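Local coordinates for protein aryl esterase (Mycobacterium smegmatis, PDB 2Q0Q) that hydrolyses aryl esters and also transfers acyl groups to alcohols in water, as an oligomeric enzyme of the SGNH hydrolase superfamily, at residues L119-G124 with Y129-V134; A39-A44 with A207-V212. One frame throughout, in Å; residues are numbered along the deposited sequence.

Interaction 1. Residues L119-G124 with Y129-V134; sequences LTSAGG and YPAPKV
S121, A122 and G123 meet Y129, A131 and P132 in a helix-to-strand connection of the alpha/beta SGNH hydrolase fold. The chain leaves helix 104-119, doubles back and enters strand 133-138 of the parallel sheet. The two segments run nearly antiparallel, with end-to-end directions 164° apart. A type II beta turn from S121 to G124 shapes the first one. G123 takes the positive phi of that turn. G123 N donates to Y129 O at 2.7 Å. The N-H...O angle is 138°, so the bond is bent at the hydrogen.

Beside this bond A122 lies against A131. A122 CB stands 3.6 Å from A131 N, and the two CB atoms are 4.2 Å apart. At the helix end, L119 reaches V134 loosely, CD2 to CG1 at 4.4 Å.

The ring of Y129 leads away from the turn. Its OH is hydrogen-bonded to R27 N of the second subunit, so this connection also takes part in the assembly. P132 and V134 pack on V118 of helix 104-119.

S121 OG sits between its backbone N and carbonyl carbon (chi1 68°). S121 OG is hydrogen-bonded to V118 O and lies 3.4 Å from P132 CD.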
ATOM      1  N   LEU G 119      -9.895  19.702 -17.995  1.00 15.51           N
ATOM      2  CA  LEU G 119      -9.101  20.236 -19.106  1.00 16.27           C
ATOM      3  C   LEU G 119      -8.396  19.149 -19.912  1.00 16.46           C
ATOM      4  O   LEU G 119      -8.157  19.322 -21.111  1.00 18.02           O
ATOM      5  CB  LEU G 119      -8.075  21.238 -18.594  1.00 16.26           C
ATOM      6  CG  LEU G 119      -8.689  22.485 -17.958  1.00 18.26           C
ATOM      7  CD1 LEU G 119      -7.564  23.344 -17.364  1.00 20.50           C
ATOM      8  CD2 LEU G 119      -9.562  23.313 -18.938  1.00 18.79           C
ATOM      9  N   THR G 120      -8.100  18.021 -19.267  1.00 16.98           N
ATOM     10  CA  THR G 120      -7.363  16.920 -19.884  1.00 16.98           C
ATOM     11  C   THR G 120      -8.270  15.763 -20.319  1.00 17.01           C
ATOM     12  O   THR G 120      -7.761  14.681 -20.631  1.00 17.86           O
ATOM     13  CB  THR G 120      -6.290  16.334 -18.922  1.00 16.39           C
ATOM     14  OG1 THR G 120      -6.912  15.788 -17.746  1.00 17.39           O
ATOM     15  CG2 THR G 120      -5.277  17.409 -18.530  1.00 15.71           C
ATOM     16  N   SER G 121      -9.581  15.999 -20.383  1.00 16.80           N
ATOM     17  CA  SER G 121     -10.553  14.919 -20.555  1.00 17.55           C
ATOM     18  C   SER G 121     -10.910  14.610 -22.020  1.00 17.49           C
ATOM     19  O   SER G 121     -11.780  13.748 -22.278  1.00 17.91           O
ATOM     20  CB  SER G 121     -11.839  15.260 -19.793  1.00 18.27           C
ATOM     21  OG  SER G 121     -12.517  16.359 -20.376  1.00 19.67           O
ATOM     22  N   ALA G 122     -10.280  15.316 -22.966  1.00 17.33           N
ATOM     23  CA  ALA G 122     -10.620  15.155 -24.376  1.00 18.42           C
ATOM     24  C   ALA G 122     -10.550  13.695 -24.797  1.00 18.70           C
ATOM     25  O   ALA G 122      -9.610  12.989 -24.437  1.00 18.21           O
ATOM     26  CB  ALA G 122      -9.711  15.972 -25.247  1.00 19.27           C
ATOM     27  N   GLY G 123     -11.550  13.277 -25.581  1.00 18.65           N
ATOM     28  CA  GLY G 123     -11.614  11.943 -26.155  1.00 19.10           C
ATOM     29  C   GLY G 123     -12.188  10.868 -25.258  1.00 19.02           C
ATOM     30  O   GLY G 123     -12.546   9.830 -25.746  1.00 20.05           O
ATOM     31  N   GLY G 124     -12.247  11.096 -23.944  1.00 19.19           N
ATOM     32  CA  GLY G 124     -12.716  10.089 -22.994  1.00 18.92           C
ATOM     33  C   GLY G 124     -12.120   8.746 -23.321  1.00 18.08           C
ATOM     34  O   GLY G 124     -10.911   8.625 -23.524  1.00 17.44           O
ATOM     35  N   TYR G 129     -14.411  13.214 -29.238  1.00 18.95           N
ATOM     36  CA  TYR G 129     -15.008  14.390 -28.609  1.00 19.63           C
ATOM     37  C   TYR G 129     -13.982  15.292 -27.916  1.00 19.61           C
ATOM     38  O   TYR G 129     -13.031  14.797 -27.288  1.00 19.85           O
ATOM     39  CB  TYR G 129     -16.084  13.949 -27.596  1.00 19.56           C
ATOM     40  CG  TYR G 129     -17.320  13.315 -28.222  1.00 20.49           C
ATOM     41  CD1 TYR G 129     -17.846  12.126 -27.736  1.00 19.48           C
ATOM     42  CD2 TYR G 129     -17.966  13.913 -29.295  1.00 20.19           C
ATOM     43  CE1 TYR G 129     -18.971  11.564 -28.278  1.00 18.92           C
ATOM     44  CE2 TYR G 129     -19.103  13.355 -29.847  1.00 19.38           C
ATOM     45  CZ  TYR G 129     -19.585  12.159 -29.344  1.00 17.45           C
ATOM     46  OH  TYR G 129     -20.723  11.628 -29.885  1.00 20.92           O
ATOM     47  N   PRO G 130     -14.188  16.627 -27.998  1.00 19.23           N
ATOM     48  CA  PRO G 130     -13.278  17.571 -27.352  1.00 19.08           C
ATOM     49  C   PRO G 130     -13.526  17.635 -25.841  1.00 19.33           C
ATOM     50  O   PRO G 130     -14.551  17.171 -25.364  1.00 20.07           O
ATOM     51  CB  PRO G 130     -13.658  18.919 -28.003  1.00 19.21           C
ATOM     52  CG  PRO G 130     -15.082  18.748 -28.368  1.00 18.82           C
ATOM     53  CD  PRO G 130     -15.260  17.316 -28.745  1.00 19.73           C
ATOM     54  N   ALA G 131     -12.591  18.209 -25.099  1.00 18.77           N
ATOM     55  CA  ALA G 131     -12.845  18.474 -23.684  1.00 19.40           C
ATOM     56  C   ALA G 131     -13.928  19.550 -23.550  1.00 19.44           C
ATOM     57  O   ALA G 131     -13.981  20.482 -24.358  1.00 20.31           O
ATOM     58  CB  ALA G 131     -11.585  18.911 -22.990  1.00 18.86           C
ATOM     59  N   PRO G 132     -14.802  19.422 -22.531  1.00 20.02           N
ATOM     60  CA  PRO G 132     -15.686  20.524 -22.202  1.00 20.04           C
ATOM     61  C   PRO G 132     -14.947  21.711 -21.624  1.00 19.81           C
ATOM     62  O   PRO G 132     -13.802  21.570 -21.224  1.00 19.53           O
ATOM     63  CB  PRO G 132     -16.601  19.929 -21.121  1.00 20.46           C
ATOM     64  CG  PRO G 132     -15.867  18.802 -20.544  1.00 21.03           C
ATOM     65  CD  PRO G 132     -15.038  18.261 -21.656  1.00 19.84           C
ATOM     66  N   LYS G 133     -15.613  22.865 -21.581  1.00 19.36           N
ATOM     67  CA  LYS G 133     -15.153  23.979 -20.761  1.00 20.12           C
ATOM     68  C   LYS G 133     -15.450  23.676 -19.282  1.00 19.04           C
ATOM     69  O   LYS G 133     -16.187  22.752 -18.960  1.00 18.24           O
ATOM     70  CB  LYS G 133     -15.852  25.264 -21.201  1.00 21.14           C
ATOM     71  CG  LYS G 133     -15.398  25.789 -22.557  1.00 22.71           C
ATOM     72  CD  LYS G 133     -16.039  27.140 -22.874  1.00 23.91           C
ATOM     73  CE  LYS G 133     -15.907  27.490 -24.369  1.00 26.74           C
ATOM     74  NZ  LYS G 133     -15.910  28.963 -24.577  1.00 33.45           N
ATOM     75  N   VAL G 134     -14.842  24.455 -18.382  1.00 18.62           N
ATOM     76  CA  VAL G 134     -15.065  24.313 -16.951  1.00 19.05           C
ATOM     77  C   VAL G 134     -15.488  25.660 -16.375  1.00 18.79           C
ATOM     78  O   VAL G 134     -15.087  26.710 -16.858  1.00 19.81           O
ATOM     79  CB  VAL G 134     -13.805  23.772 -16.212  1.00 18.63           C
ATOM     80  CG1 VAL G 134     -12.675  24.827 -16.216  1.00 20.69           C
ATOM     81  CG2 VAL G 134     -14.158  23.345 -14.761  1.00 18.52           C
TER

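Interaction 2. Residues A39-A44 with A207-V212; sequences AQQLGA and ALAEQV
Helices 34-42 and 198-215 pack against each other here, and L42 of the first meets A209 and V212 of the second. The contact is apolar and mostly buried. L42 carries most of it through its two methyl branches. L42 CD1 lies 3.8 Å from V212 CG1. L42 CD2 rests 3.7 Å from the backbone O of A209, and L42 CD2 is 4.3 Å from A209 CB. V212 CG1 is met by both branches of the leucine, L42 CD2 lying 3.9 Å away. The two side chains cross at about a right angle. CG1 of V212 is anti to its backbone N (chi1 169°), which brings this methyl against the leucine fork.

In the fold, both helices belong to the layer on one face of the central parallel sheet, the alpha/beta arrangement of SGNH hydrolases. V212 also touches L86 and I88 of strand 86-90, so it joins the helix pair to the sheet. L38, one turn before L42, continues the apolar face and touches L208, A209 and V212.

A209 comes close because its side chain is a single methyl. A209 CB meets Q41 CB at 3.6 Å, and the nearest CA pair of the segments, L42 and A209, is 5.9 Å apart. The rest of Q41 bends at chi2 (-71°) and packs on R202 and V206 of helix 198-215. Its backbone O receives a weak hydrogen bond from R213 NH2.

G43, the residue after L42, has a positive phi (84°), while G43 N still bonds to A39 O at 2.9 Å.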
ATOM      1  N   ALA G  39     -31.927  24.120 -15.641  1.00 25.68           N
ATOM      2  CA  ALA G  39     -32.432  23.439 -16.833  1.00 26.62           C
ATOM      3  C   ALA G  39     -33.642  24.166 -17.436  1.00 28.02           C
ATOM      4  O   ALA G  39     -33.721  24.331 -18.667  1.00 27.38           O
ATOM      5  CB  ALA G  39     -32.772  21.988 -16.499  1.00 27.09           C
ATOM      6  N   GLN G  40     -34.574  24.571 -16.555  1.00 28.91           N
ATOM      7  CA  GLN G  40     -35.768  25.376 -16.911  1.00 29.48           C
ATOM      8  C   GLN G  40     -35.360  26.650 -17.623  1.00 29.58           C
ATOM      9  O   GLN G  40     -35.885  26.996 -18.688  1.00 30.12           O
ATOM     10  CB  GLN G  40     -36.540  25.845 -15.664  1.00 30.46           C
ATOM     11  CG  GLN G  40     -37.343  24.819 -14.895  1.00 31.94           C
ATOM     12  CD  GLN G  40     -37.826  25.392 -13.543  1.00 32.62           C
ATOM     13  OE1 GLN G  40     -38.255  26.555 -13.460  1.00 37.23           O
ATOM     14  NE2 GLN G  40     -37.739  24.583 -12.487  1.00 35.66           N
ATOM     15  N   GLN G  41     -34.441  27.366 -16.987  1.00 29.20           N
ATOM     16  CA  GLN G  41     -34.032  28.677 -17.452  1.00 28.62           C
ATOM     17  C   GLN G  41     -33.311  28.588 -18.789  1.00 28.35           C
ATOM     18  O   GLN G  41     -33.482  29.454 -19.637  1.00 28.45           O
ATOM     19  CB  GLN G  41     -33.154  29.365 -16.403  1.00 28.44           C
ATOM     20  CG  GLN G  41     -33.912  29.771 -15.143  1.00 27.71           C
ATOM     21  CD  GLN G  41     -34.858  30.926 -15.367  1.00 29.12           C
ATOM     22  OE1 GLN G  41     -34.458  32.001 -15.805  1.00 28.29           O
ATOM     23  NE2 GLN G  41     -36.122  30.713 -15.046  1.00 30.50           N
ATOM     24  N   LEU G  42     -32.514  27.544 -18.977  1.00 27.96           N
ATOM     25  CA  LEU G  42     -31.747  27.386 -20.203  1.00 27.68           C
ATOM     26  C   LEU G  42     -32.621  26.907 -21.364  1.00 28.35           C
ATOM     27  O   LEU G  42     -32.455  27.353 -22.496  1.00 28.47           O
ATOM     28  CB  LEU G  42     -30.603  26.406 -19.969  1.00 27.02           C
ATOM     29  CG  LEU G  42     -29.414  26.935 -19.187  1.00 25.03           C
ATOM     30  CD1 LEU G  42     -28.447  25.795 -18.838  1.00 25.14           C
ATOM     31  CD2 LEU G  42     -28.722  28.073 -19.959  1.00 25.07           C
ATOM     32  N   GLY G  43     -33.536  25.991 -21.076  1.00 29.01           N
ATOM     33  CA  GLY G  43     -34.468  25.498 -22.081  1.00 29.49           C
ATOM     34  C   GLY G  43     -33.896  24.386 -22.921  1.00 30.63           C
ATOM     35  O   GLY G  43     -32.822  23.850 -22.633  1.00 30.72           O
ATOM     36  N   ALA G  44     -34.637  24.036 -23.968  1.00 31.23           N
ATOM     37  CA  ALA G  44     -34.400  22.820 -24.720  1.00 31.75           C
ATOM     38  C   ALA G  44     -33.140  22.820 -25.607  1.00 31.51           C
ATOM     39  O   ALA G  44     -32.749  21.760 -26.114  1.00 32.50           O
ATOM     40  CB  ALA G  44     -35.646  22.478 -25.554  1.00 31.94           C
ATOM     41  N   ALA G 207     -28.783  32.679 -11.889  1.00 20.72           N
ATOM     42  CA  ALA G 207     -27.500  33.323 -12.099  1.00 20.29           C
ATOM     43  C   ALA G 207     -26.623  32.452 -12.971  1.00 19.70           C
ATOM     44  O   ALA G 207     -25.959  32.959 -13.866  1.00 19.19           O
ATOM     45  CB  ALA G 207     -26.834  33.549 -10.788  1.00 19.62           C
ATOM     46  N   LEU G 208     -26.601  31.158 -12.658  1.00 19.86           N
ATOM     47  CA  LEU G 208     -25.783  30.210 -13.431  1.00 19.91           C
ATOM     48  C   LEU G 208     -26.294  30.033 -14.862  1.00 20.32           C
ATOM     49  O   LEU G 208     -25.502  29.729 -15.775  1.00 21.67           O
ATOM     50  CB  LEU G 208     -25.672  28.851 -12.714  1.00 19.96           C
ATOM     51  CG  LEU G 208     -24.754  28.812 -11.477  1.00 20.94           C
ATOM     52  CD1 LEU G 208     -24.913  27.505 -10.674  1.00 19.38           C
ATOM     53  CD2 LEU G 208     -23.274  29.052 -11.844  1.00 22.77           C
ATOM     54  N   ALA G 209     -27.612  30.139 -15.057  1.00 20.25           N
ATOM     55  CA  ALA G 209     -28.182  30.077 -16.409  1.00 20.57           C
ATOM     56  C   ALA G 209     -27.529  31.183 -17.257  1.00 19.67           C
ATOM     57  O   ALA G 209     -27.085  30.932 -18.373  1.00 20.90           O
ATOM     58  CB  ALA G 209     -29.684  30.236 -16.357  1.00 21.54           C
ATOM     59  N   GLU G 210     -27.428  32.398 -16.721  1.00 19.90           N
ATOM     60  CA  GLU G 210     -26.737  33.460 -17.443  1.00 19.40           C
ATOM     61  C   GLU G 210     -25.258  33.111 -17.701  1.00 19.71           C
ATOM     62  O   GLU G 210     -24.719  33.361 -18.778  1.00 19.01           O
ATOM     63  CB  GLU G 210     -26.884  34.784 -16.656  1.00 19.69           C
ATOM     64  CG  GLU G 210     -26.243  35.985 -17.328  1.00 19.23           C
ATOM     65  CD  GLU G 210     -24.764  36.188 -16.960  1.00 18.32           C
ATOM     66  OE1 GLU G 210     -24.334  35.713 -15.871  1.00 22.41           O
ATOM     67  OE2 GLU G 210     -24.029  36.712 -17.895  1.00 18.33           O
ATOM     68  N   GLN G 211     -24.609  32.527 -16.700  1.00 19.77           N
ATOM     69  CA  GLN G 211     -23.211  32.171 -16.830  1.00 20.41           C
ATOM     70  C   GLN G 211     -23.028  31.143 -17.952  1.00 20.43           C
ATOM     71  O   GLN G 211     -22.134  31.300 -18.776  1.00 21.39           O
ATOM     72  CB  GLN G 211     -22.691  31.597 -15.516  1.00 21.57           C
ATOM     73  CG  GLN G 211     -22.569  32.637 -14.429  1.00 21.73           C
ATOM     74  CD  GLN G 211     -21.336  33.473 -14.633  1.00 21.90           C
ATOM     75  OE1 GLN G 211     -20.216  32.962 -14.487  1.00 23.03           O
ATOM     76  NE2 GLN G 211     -21.521  34.728 -15.042  1.00 21.28           N
ATOM     77  N   VAL G 212     -23.869  30.103 -17.968  1.00 20.70           N
ATOM     78  CA  VAL G 212     -23.816  29.070 -19.006  1.00 21.13           C
ATOM     79  C   VAL G 212     -23.992  29.648 -20.404  1.00 21.92           C
ATOM     80  O   VAL G 212     -23.209  29.350 -21.309  1.00 21.45           O
ATOM     81  CB  VAL G 212     -24.875  27.990 -18.763  1.00 21.10           C
ATOM     82  CG1 VAL G 212     -25.003  27.060 -19.991  1.00 20.65           C
ATOM     83  CG2 VAL G 212     -24.496  27.170 -17.544  1.00 21.53           C
TER

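How the interactions relate
Interaction 1 is nested in sequence within the long loop closed by interaction 2. Their centres are 21 Å apart, and their nearest atoms, about 8 Å apart, do not touch. One bond joins the two regions: K133 NZ is hydrogen-bonded to L215 O, near the end of the helix that carries 207-212. Strand 86-90 is a shared neighbour. K133 touches L86 and V134 touches I89, and V212 packs on the same strand. Interaction 1 lies by a subunit interface, whereas no other chain of the assembly touches interaction 2. Neither contact includes S11, D192 or H195, which have the geometry of a Ser-His-Asp triad and are probably catalytic.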